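Local coordinates for glycosyl hydrolases family 2, sugar binding domain protein (Bacteroides uniformis str. 3978 T3 ii, PDB 6D1P) that probably hydrolyses beta-glucuronides as a family 2 glycoside hydrolase of a human gut bacterium, at residues N104-L109 with D140-V145; V120-T125 with G160-A165; Q709-G714 with N741-L746; P716-L721 with E736-N741. All coordinates share one frame; numbering follows the deposited sequence.

Contact 1 (N104-L109 with D140-V145); sequences NGRTCL and DITEAV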
# COMPACT_ATOMS: atom_id res chain seq x y z
N ASN A 104 -27.14 22.33 -28.31
CA ASN A 104 -25.70 22.23 -28.55
C ASN A 104 -24.91 22.85 -27.40
O ASN A 104 -23.87 23.48 -27.59
CB ASN A 104 -25.32 22.88 -29.89
CG ASN A 104 -26.14 22.35 -31.04
OD1 ASN A 104 -26.70 23.13 -31.82
ND2 ASN A 104 -26.24 21.03 -31.14
N GLY A 105 -25.43 22.69 -26.19
CA GLY A 105 -24.69 23.06 -25.01
C GLY A 105 -23.48 22.16 -24.83
O GLY A 105 -23.34 21.11 -25.47
N ARG A 106 -22.59 22.57 -23.93
CA ARG A 106 -21.37 21.83 -23.67
C ARG A 106 -21.32 21.39 -22.22
O ARG A 106 -21.77 22.12 -21.32
CB ARG A 106 -20.15 22.68 -24.05
CG ARG A 106 -20.21 23.14 -25.49
CD ARG A 106 -18.85 23.31 -26.11
NE ARG A 106 -18.10 22.06 -26.16
CZ ARG A 106 -18.27 21.11 -27.08
NH1 ARG A 106 -19.18 21.26 -28.03
NH2 ARG A 106 -17.52 20.01 -27.05
N THR A 107 -20.80 20.18 -22.00
CA THR A 107 -20.77 19.57 -20.68
C THR A 107 -19.33 19.34 -20.27
O THR A 107 -18.57 18.69 -21.01
CB THR A 107 -21.54 18.23 -20.64
OG1 THR A 107 -22.88 18.42 -21.09
CG2 THR A 107 -21.58 17.70 -19.21
N CYS A 108 -18.96 19.85 -19.10
CA CYS A 108 -17.60 19.73 -18.59
C CYS A 108 -17.60 19.18 -17.18
O CYS A 108 -18.45 19.54 -16.35
CB CYS A 108 -16.89 21.08 -18.59
SG CYS A 108 -16.49 21.64 -20.24
N LEU A 109 -16.63 18.32 -16.90
CA LEU A 109 -16.23 18.05 -15.53
C LEU A 109 -15.21 19.10 -15.14
O LEU A 109 -14.22 19.31 -15.85
CB LEU A 109 -15.66 16.65 -15.40
CG LEU A 109 -16.67 15.55 -15.70
CD1 LEU A 109 -16.00 14.19 -15.66
CD2 LEU A 109 -17.81 15.62 -14.70
N ASP A 140 -13.72 18.62 -21.19
CA ASP A 140 -14.94 18.78 -21.98
C ASP A 140 -15.37 17.41 -22.48
O ASP A 140 -14.75 16.84 -23.39
CB ASP A 140 -14.69 19.75 -23.14
CG ASP A 140 -15.98 20.27 -23.76
OD1 ASP A 140 -16.85 19.44 -24.10
OD2 ASP A 140 -16.13 21.51 -23.90
N ILE A 141 -16.43 16.86 -21.88
CA ILE A 141 -16.85 15.50 -22.21
C ILE A 141 -17.99 15.49 -23.22
O ILE A 141 -18.59 14.43 -23.47
CB ILE A 141 -17.24 14.73 -20.95
CG1 ILE A 141 -18.47 15.36 -20.31
CG2 ILE A 141 -16.08 14.71 -19.97
CD1 ILE A 141 -18.97 14.61 -19.13
N THR A 142 -18.28 16.64 -23.84
CA THR A 142 -19.48 16.80 -24.65
C THR A 142 -19.53 15.80 -25.80
O THR A 142 -20.52 15.09 -25.99
CB THR A 142 -19.56 18.24 -25.17
OG1 THR A 142 -19.64 19.14 -24.07
CG2 THR A 142 -20.77 18.44 -26.06
N GLU A 143 -18.45 15.72 -26.58
CA GLU A 143 -18.48 14.85 -27.75
C GLU A 143 -18.44 13.38 -27.37
O GLU A 143 -19.04 12.55 -28.05
CB GLU A 143 -17.33 15.21 -28.70
CG GLU A 143 -17.73 16.31 -29.67
CD GLU A 143 -19.14 16.10 -30.23
OE1 GLU A 143 -20.09 16.77 -29.75
OE2 GLU A 143 -19.29 15.23 -31.13
N ALA A 144 -17.75 13.03 -26.28
CA ALA A 144 -17.67 11.63 -25.89
C ALA A 144 -18.98 11.13 -25.30
O ALA A 144 -19.34 9.96 -25.49
CB ALA A 144 -16.53 11.42 -24.90
N VAL A 145 -19.71 12.00 -24.59
CA VAL A 145 -21.04 11.62 -24.12
C VAL A 145 -21.95 11.33 -25.30
O VAL A 145 -22.68 10.33 -25.32
CB VAL A 145 -21.63 12.72 -23.22
CG1 VAL A 145 -23.11 12.46 -23.00
CG2 VAL A 145 -20.92 12.76 -21.87
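The guanidinium of Arg106 lies over Thr142, with CB of Thr142 3.3 Å from Arg106 NH2 and against one face of the flat group near its rim. A bend at chi3 (62°) turns the arginine back toward the start of helix 142-149 and presents its NE edge to Asp140. The grip is side-on, one nitrogen to each carboxylate oxygen. Arg106 NE gives Asp140 OD2 a nearly straight bond of 3.0 Å (175° at the hydrogen) on the syn side, whereas Arg106 NH2 reaches Asp140 OD1 at 3.1 Å from above the carboxylate plane. OD1 is the busier oxygen, since it also takes Thr142 OG1 at 2.8 Å and closes an Asx turn by accepting Thr142 N. The hydroxyl oxygen is used twice in turn, receiving Thr107 N at 2.6 Å, which ties the threonine to the strand. In the sugar-binding domain, a beta sandwich of the jelly-roll type, strand 137-140 runs antiparallel at the edge of the sheet beside strand 106-111 and leads directly into this helix. Ile141, at the N-cap position, still behaves as a strand neighbour: its N donates to Thr107 O at 2.9 Å. With an alanine at Asp140, Arg106 would probably lose its carboxylate mate and swing loose, while Thr142 N and OG1 would be left without their shared acceptor. On the sandwich interior, Thr107 CG2 meets CG1 of Ile141 at 4.0 Å, and CD1 of Ile141 extends toward Leu109. Ile98 and Val122 continue that apolar layer around Ile141.

Contact 2 (V120-T125 with G160-A165); sequences VYVYTT and GKIPIA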
# COMPACT_ATOMS: atom_id res chain seq x y z
N VAL A 120 -8.85 11.60 -17.25
CA VAL A 120 -10.31 11.57 -17.24
C VAL A 120 -10.82 10.71 -18.39
O VAL A 120 -10.42 10.92 -19.55
CB VAL A 120 -10.89 12.98 -17.33
CG1 VAL A 120 -12.37 12.95 -17.06
CG2 VAL A 120 -10.19 13.89 -16.35
N TYR A 121 -11.73 9.78 -18.09
CA TYR A 121 -12.27 8.87 -19.09
C TYR A 121 -13.78 8.90 -19.07
O TYR A 121 -14.40 8.84 -18.01
CB TYR A 121 -11.80 7.44 -18.84
CG TYR A 121 -10.31 7.22 -18.95
CD1 TYR A 121 -9.45 7.58 -17.90
CD2 TYR A 121 -9.77 6.62 -20.07
CE1 TYR A 121 -8.08 7.35 -18.01
CE2 TYR A 121 -8.40 6.40 -20.18
CZ TYR A 121 -7.56 6.76 -19.16
OH TYR A 121 -6.21 6.53 -19.29
N VAL A 122 -14.38 9.01 -20.26
CA VAL A 122 -15.77 8.64 -20.50
C VAL A 122 -15.76 7.24 -21.10
O VAL A 122 -15.17 7.02 -22.17
CB VAL A 122 -16.46 9.63 -21.45
CG1 VAL A 122 -17.81 9.07 -21.93
CG2 VAL A 122 -16.63 11.00 -20.80
N TYR A 123 -16.40 6.29 -20.43
CA TYR A 123 -16.28 4.88 -20.81
C TYR A 123 -14.82 4.54 -21.11
O TYR A 123 -13.97 4.72 -20.24
CB TYR A 123 -17.20 4.58 -22.00
CG TYR A 123 -17.37 3.10 -22.28
CD1 TYR A 123 -17.24 2.61 -23.57
CD2 TYR A 123 -17.65 2.21 -21.25
CE1 TYR A 123 -17.38 1.25 -23.84
CE2 TYR A 123 -17.80 0.85 -21.50
CZ TYR A 123 -17.66 0.38 -22.81
OH TYR A 123 -17.80 -0.97 -23.08
N THR A 124 -14.49 4.11 -22.33
CA THR A 124 -13.13 3.67 -22.62
C THR A 124 -12.31 4.71 -23.37
O THR A 124 -11.27 4.37 -23.94
CB THR A 124 -13.15 2.38 -23.44
OG1 THR A 124 -13.71 2.65 -24.73
CG2 THR A 124 -13.96 1.33 -22.74
N THR A 125 -12.75 5.96 -23.36
CA THR A 125 -12.12 7.01 -24.13
C THR A 125 -11.52 8.03 -23.17
O THR A 125 -12.23 8.58 -22.32
CB THR A 125 -13.15 7.68 -25.04
OG1 THR A 125 -13.78 6.68 -25.85
CG2 THR A 125 -12.48 8.71 -25.95
N GLY A 160 -28.98 4.43 -19.90
CA GLY A 160 -28.89 5.81 -20.28
C GLY A 160 -27.92 6.66 -19.48
O GLY A 160 -27.65 7.80 -19.88
N LYS A 161 -27.38 6.16 -18.36
CA LYS A 161 -26.39 6.92 -17.61
C LYS A 161 -25.00 6.77 -18.24
O LYS A 161 -24.79 5.93 -19.12
CB LYS A 161 -26.38 6.49 -16.14
CG LYS A 161 -27.69 6.79 -15.43
CD LYS A 161 -27.84 6.02 -14.13
CE LYS A 161 -27.39 6.83 -12.92
NZ LYS A 161 -28.00 6.31 -11.66
N ILE A 162 -24.06 7.59 -17.80
CA ILE A 162 -22.75 7.70 -18.44
C ILE A 162 -21.69 7.21 -17.46
O ILE A 162 -21.63 7.69 -16.33
CB ILE A 162 -22.43 9.13 -18.89
CG1 ILE A 162 -23.60 9.70 -19.71
CG2 ILE A 162 -21.17 9.16 -19.73
CD1 ILE A 162 -23.94 8.87 -20.92
N PRO A 163 -20.82 6.27 -17.86
CA PRO A 163 -19.75 5.84 -16.96
C PRO A 163 -18.51 6.73 -17.02
O PRO A 163 -17.97 7.00 -18.10
CB PRO A 163 -19.44 4.41 -17.44
CG PRO A 163 -20.15 4.25 -18.79
CD PRO A 163 -20.75 5.59 -19.15
N ILE A 164 -18.08 7.18 -15.85
CA ILE A 164 -16.95 8.08 -15.69
C ILE A 164 -15.87 7.36 -14.89
O ILE A 164 -16.17 6.71 -13.88
CB ILE A 164 -17.38 9.38 -14.99
CG1 ILE A 164 -18.39 10.12 -15.85
CG2 ILE A 164 -16.18 10.30 -14.68
CD1 ILE A 164 -17.85 10.46 -17.23
N ALA A 165 -14.63 7.47 -15.32
CA ALA A 165 -13.51 7.01 -14.51
C ALA A 165 -12.42 8.05 -14.53
O ALA A 165 -12.20 8.72 -15.55
CB ALA A 165 -12.97 5.65 -14.98
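Val122 holds CG1 anti to its backbone N (chi1 168°), which sends its two methyls to different neighbours: CG1 meets CG2 of Ile162 at 4.0 Å, and CG2 meets CD1 of Ile164 at 3.8 Å. Ile164 answers with CG1 beside its own N and a second bend at chi2 (-58°), a double turn that carries CD1 back to the valine. Beneath this apolar cluster the two strands are laced antiparallel. Tyr121 N donates to Ala165 O at 2.8 Å, and Ala165 N returns to Tyr121 O at 3.0 Å, tilted from the carbonyl plane. The third rung, Tyr123 N to Pro163 O at 2.9 Å, is almost straight at 177°. On the face carrying Tyr121 and Ala165, the Tyr121 ring turns an edge to Ala165 O, while its hydroxyl bonds Glu119 and its ring meets Trp91. Tyr123 stands past the end of its strand, as the second residue of a type II' turn from Val122 to Thr125, which brings strand 117-122 round into strand 125-131. CD2 of its ring approaches Pro163 CG at 4.1 Å, oblique to the ring, and Thr124 CG2 sits 3.5 Å above the centre of one face. Phe148 and Ala144 of helix 142-149, with Ile141 just before it, pack on Ile162 and Val122, and Phe148 also touches Tyr123 and Pro163. This pairing of strands 117-122 and 162-169, with Val122, Ile162 and Ile164 turned inward toward the other sheet and helix 142-149, is that of a jelly-roll sandwich, as in family 2 sugar-binding domains.

Contact 3 (Q709-G714 with N741-L746); sequences QTRTWG and NGIRCL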
# COMPACT_ATOMS: atom_id res chain seq x y z
N GLN A 709 2.57 19.87 42.83
CA GLN A 709 3.27 18.68 43.29
C GLN A 709 4.65 19.09 43.78
O GLN A 709 5.44 19.66 43.03
CB GLN A 709 3.37 17.64 42.18
CG GLN A 709 4.43 16.57 42.38
CD GLN A 709 4.47 15.58 41.22
OE1 GLN A 709 3.42 15.19 40.68
NE2 GLN A 709 5.68 15.17 40.82
N THR A 710 4.92 18.79 45.05
CA THR A 710 6.18 19.16 45.66
C THR A 710 7.15 18.00 45.76
O THR A 710 8.34 18.22 45.95
CB THR A 710 5.94 19.74 47.06
OG1 THR A 710 5.27 18.77 47.87
CG2 THR A 710 5.09 20.99 46.95
N ARG A 711 6.67 16.77 45.63
CA ARG A 711 7.59 15.66 45.57
C ARG A 711 8.30 15.66 44.21
O ARG A 711 7.70 15.99 43.18
CB ARG A 711 6.87 14.34 45.84
CG ARG A 711 6.29 14.29 47.24
CD ARG A 711 6.20 12.87 47.81
NE ARG A 711 7.38 12.06 47.49
CZ ARG A 711 7.57 10.83 47.94
NH1 ARG A 711 8.66 10.13 47.59
NH2 ARG A 711 6.68 10.28 48.76
N THR A 712 9.59 15.36 44.24
CA THR A 712 10.39 15.22 43.04
C THR A 712 10.34 13.76 42.56
O THR A 712 9.77 12.89 43.22
CB THR A 712 11.82 15.66 43.33
OG1 THR A 712 12.28 14.93 44.47
CG2 THR A 712 11.84 17.15 43.67
N TRP A 713 10.92 13.49 41.38
CA TRP A 713 10.73 12.20 40.75
C TRP A 713 12.03 11.65 40.20
O TRP A 713 12.91 12.40 39.78
CB TRP A 713 9.70 12.28 39.62
CG TRP A 713 10.07 13.26 38.56
CD1 TRP A 713 10.79 13.01 37.43
CD2 TRP A 713 9.74 14.65 38.53
NE1 TRP A 713 10.93 14.17 36.70
CE2 TRP A 713 10.29 15.19 37.35
CE3 TRP A 713 9.03 15.50 39.39
CZ2 TRP A 713 10.17 16.53 37.01
CZ3 TRP A 713 8.90 16.84 39.05
CH2 TRP A 713 9.46 17.35 37.87
N GLY A 714 12.15 10.32 40.23
CA GLY A 714 13.22 9.61 39.57
C GLY A 714 12.87 9.28 38.13
O GLY A 714 11.93 9.83 37.55
N ASN A 741 8.57 5.22 43.25
CA ASN A 741 7.83 5.53 44.46
C ASN A 741 6.43 6.03 44.14
O ASN A 741 5.71 6.47 45.04
CB ASN A 741 8.59 6.56 45.30
CG ASN A 741 10.06 6.16 45.55
OD1 ASN A 741 10.97 6.96 45.34
ND2 ASN A 741 10.27 4.91 45.97
N GLY A 742 6.02 5.96 42.87
CA GLY A 742 4.70 6.37 42.47
C GLY A 742 4.54 7.83 42.12
O GLY A 742 3.41 8.31 42.01
N ILE A 743 5.64 8.55 41.94
CA ILE A 743 5.58 9.97 41.62
C ILE A 743 5.56 10.14 40.10
O ILE A 743 6.41 9.57 39.39
CB ILE A 743 6.76 10.73 42.25
CG1 ILE A 743 6.88 10.40 43.74
CG2 ILE A 743 6.60 12.23 42.04
CD1 ILE A 743 5.57 10.59 44.51
N ARG A 744 4.60 10.92 39.60
CA ARG A 744 4.56 11.23 38.18
C ARG A 744 5.88 11.87 37.74
O ARG A 744 6.42 12.75 38.41
CB ARG A 744 3.38 12.17 37.86
CG ARG A 744 3.20 12.43 36.34
CD ARG A 744 1.98 13.31 35.99
NE ARG A 744 0.72 12.62 36.22
CZ ARG A 744 -0.49 13.08 35.87
NH1 ARG A 744 -0.62 14.25 35.25
NH2 ARG A 744 -1.56 12.34 36.14
N CYS A 745 6.40 11.40 36.61
CA CYS A 745 7.62 11.96 36.04
C CYS A 745 7.23 13.13 35.15
O CYS A 745 6.88 12.94 33.98
CB CYS A 745 8.39 10.91 35.26
SG CYS A 745 8.61 9.39 36.15
N LEU A 746 7.30 14.34 35.68
CA LEU A 746 6.67 15.49 35.05
C LEU A 746 7.49 16.07 33.91
O LEU A 746 7.02 16.99 33.23
CB LEU A 746 6.38 16.56 36.10
CG LEU A 746 5.21 16.23 37.04
CD1 LEU A 746 5.13 17.19 38.23
CD2 LEU A 746 3.90 16.24 36.26
O HOH W 1 2.47 12.05 41.27
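Trp713 rests one face of its indole on the backbone of Cys745 and Leu746 and on Leu746 CB, in the tight half of the contact. CA of Cys745 lies 3.8 Å from the centroid of the five-membered ring and CB of Leu746 3.9 Å from that of the six-membered ring, two CH-pi contacts, with Leu746 N between them over the rings. Trp713 reaches this bed with CG between its backbone N and carbonyl carbon (chi1 58°). The indole NE1 bonds Asp747, and Trp634 meets the ring edge-to-face. The Gln709 amide is also close: NE2 lies 3.3 Å from both Leu746 CD1 and Ile743 CG2. Both segments are loops: 709-714 leaves strand 698-709 and leads on to the hairpin 718-738, whose following loop holds 741-746. The indole packs at what appears to be the junction between the sheet holding strand 698-709 and the sheet of the hairpin. Replacing Trp713 by an alanine would probably strip the cover from Cys745 and Leu746 and leave Asp747 without its indole donor. Toward solvent the fit is looser. Gln709 NE2 bonds Arg711 O at 3.2 Å within its own loop, but gives Arg744 O only a weak bond of 3.5 Å. A water bound at 2.9 Å by Arg744 N adds a weak link to Gln709 OE1. Farther out, CD1 of Ile743 lies over one face of the exposed Arg711 guanidinium, 3.8 Å from NE.

Contact 4 (P716-L721 with E736-N741); sequences PSRILL and ELIDEN
Two successive amides grip one oxygen: Ile738 O accepts Ser717 N at 2.8 Å and Arg718 N at 3.2 Å, both donors tilted from the carbonyl plane. This is a classic beta bulge, with Ser717 and Arg718 together facing Ile738, at the open end of the antiparallel hairpin formed by strands 718-723 and 730-738. Beyond the bulge the ladder is regular. Ile738 N returns to Arg718 O at 3.0 Å. Leu720 and Glu736 then exchange a pair of bonds lying in the carbonyl planes, the shorter running from Glu736 N to Leu720 O at 2.8 Å. Between these rungs Ile719 and Leu737 form a non-hydrogen-bonded pair on the buried face, their side chains side by side and pointing the same way, and Ala807 closes over Ile719 from the facing sheet. On the other face Ile738 places CG1 between its backbone N and carbonyl carbon (chi1 67°), which swings CD1 across toward Leu720 CD1, 4.1 Å away, while CG1 meets Arg718 CB at 3.8 Å. Glu736 extends alongside Leu720. On the far side of the bulge from the ladder, Asp739 fixes the chain: its OD2 accepts Gly714 N and its OD1 takes Ile743 N. Asn741 N comes to that OD1 from above the carboxylate plane, at 2.9 Å, and closes an Asx turn.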
# COMPACT_ATOMS: atom_id res chain seq x y z
N PRO A 716 11.44 7.25 34.87
CA PRO A 716 10.21 6.47 34.68
C PRO A 716 10.44 4.99 34.94
O PRO A 716 11.49 4.42 34.63
CB PRO A 716 9.85 6.75 33.23
CG PRO A 716 10.29 8.17 33.03
CD PRO A 716 11.60 8.26 33.81
N SER A 717 9.42 4.36 35.53
CA SER A 717 9.52 3.00 36.02
C SER A 717 8.25 2.18 35.84
O SER A 717 8.34 0.95 35.74
CB SER A 717 9.92 3.03 37.51
OG SER A 717 9.60 1.84 38.22
N ARG A 718 7.07 2.79 35.76
CA ARG A 718 5.84 2.07 35.53
C ARG A 718 4.92 2.93 34.68
O ARG A 718 5.02 4.16 34.67
CB ARG A 718 5.10 1.70 36.83
CG ARG A 718 5.64 0.52 37.59
CD ARG A 718 4.50 -0.44 37.98
NE ARG A 718 3.62 0.08 39.02
CZ ARG A 718 2.32 -0.22 39.11
NH1 ARG A 718 1.76 -1.03 38.21
NH2 ARG A 718 1.59 0.28 40.08
N ILE A 719 4.00 2.26 33.99
CA ILE A 719 2.96 2.94 33.23
C ILE A 719 1.64 2.61 33.89
O ILE A 719 1.32 1.44 34.11
CB ILE A 719 2.96 2.51 31.76
CG1 ILE A 719 4.36 2.59 31.16
CG2 ILE A 719 1.98 3.35 30.98
CD1 ILE A 719 4.48 2.01 29.77
N LEU A 720 0.87 3.64 34.20
CA LEU A 720 -0.47 3.47 34.74
C LEU A 720 -1.49 3.92 33.70
O LEU A 720 -1.31 4.96 33.06
CB LEU A 720 -0.68 4.29 36.01
CG LEU A 720 0.21 4.00 37.22
CD1 LEU A 720 -0.26 4.84 38.41
CD2 LEU A 720 0.20 2.52 37.56
N LEU A 721 -2.54 3.14 33.55
CA LEU A 721 -3.66 3.51 32.69
C LEU A 721 -4.87 3.87 33.53
O LEU A 721 -5.16 3.21 34.53
CB LEU A 721 -4.00 2.37 31.72
CG LEU A 721 -3.02 2.28 30.55
CD1 LEU A 721 -3.11 0.92 29.79
CD2 LEU A 721 -3.27 3.47 29.63
N GLU A 736 0.25 7.15 32.22
CA GLU A 736 1.03 7.98 33.12
C GLU A 736 2.35 7.28 33.40
O GLU A 736 2.36 6.11 33.77
CB GLU A 736 0.26 8.21 34.44
CG GLU A 736 0.82 9.33 35.32
CD GLU A 736 0.11 9.42 36.66
OE1 GLU A 736 0.00 8.39 37.35
OE2 GLU A 736 -0.36 10.53 37.02
N LEU A 737 3.46 7.99 33.19
CA LEU A 737 4.76 7.48 33.59
C LEU A 737 5.01 7.89 35.04
O LEU A 737 4.89 9.07 35.37
CB LEU A 737 5.85 8.02 32.67
CG LEU A 737 5.67 7.62 31.20
CD1 LEU A 737 6.64 8.33 30.28
CD2 LEU A 737 5.82 6.11 31.05
N ILE A 738 5.32 6.92 35.90
CA ILE A 738 5.59 7.19 37.31
C ILE A 738 6.94 6.59 37.68
O ILE A 738 7.45 5.70 37.00
CB ILE A 738 4.50 6.66 38.27
CG1 ILE A 738 4.51 5.13 38.24
CG2 ILE A 738 3.14 7.23 37.91
CD1 ILE A 738 3.71 4.51 39.36
N ASP A 739 7.54 7.11 38.76
CA ASP A 739 8.81 6.59 39.24
C ASP A 739 8.58 5.40 40.17
O ASP A 739 7.45 4.99 40.43
CB ASP A 739 9.65 7.68 39.94
CG ASP A 739 9.00 8.26 41.24
OD1 ASP A 739 8.00 7.71 41.79
OD2 ASP A 739 9.45 9.35 41.70
N GLU A 740 9.66 4.88 40.73
CA GLU A 740 9.56 3.70 41.57
C GLU A 740 8.93 3.97 42.94
O GLU A 740 8.79 3.04 43.73
CB GLU A 740 10.95 3.07 41.77
CG GLU A 740 11.98 4.04 42.38
CD GLU A 740 13.19 3.36 42.97
OE1 GLU A 740 12.98 2.41 43.76
OE2 GLU A 740 14.33 3.78 42.68
N ASN A 741 8.57 5.22 43.25
CA ASN A 741 7.83 5.53 44.46
C ASN A 741 6.43 6.03 44.14
O ASN A 741 5.71 6.47 45.04
CB ASN A 741 8.59 6.56 45.30
CG ASN A 741 10.06 6.16 45.55
OD1 ASN A 741 10.97 6.96 45.34
ND2 ASN A 741 10.27 4.91 45.97

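Overall arrangement
The four contacts form two pairs at far ends of the chain. Contacts 1 and 2, centres 12 Å apart, cross along the sequence and share one sandwich interior, where Ile141 CB touches Val122 CG2 at 3.8 Å and Leu109 meets Ile164. Contacts 3 and 4, centres 9 Å apart, share Asn741; the two segments of contact 4 fall between those of contact 3, and Cys745 N probably bonds Leu737 O at 3.0 Å. Between the pairs, centres lie 60 to 70 Å apart. The TIM-barrel domain, which houses the active site in this family, separates them in sequence. A bound sodium lies about 11 Å from the Tyr123 side chain of contact 2.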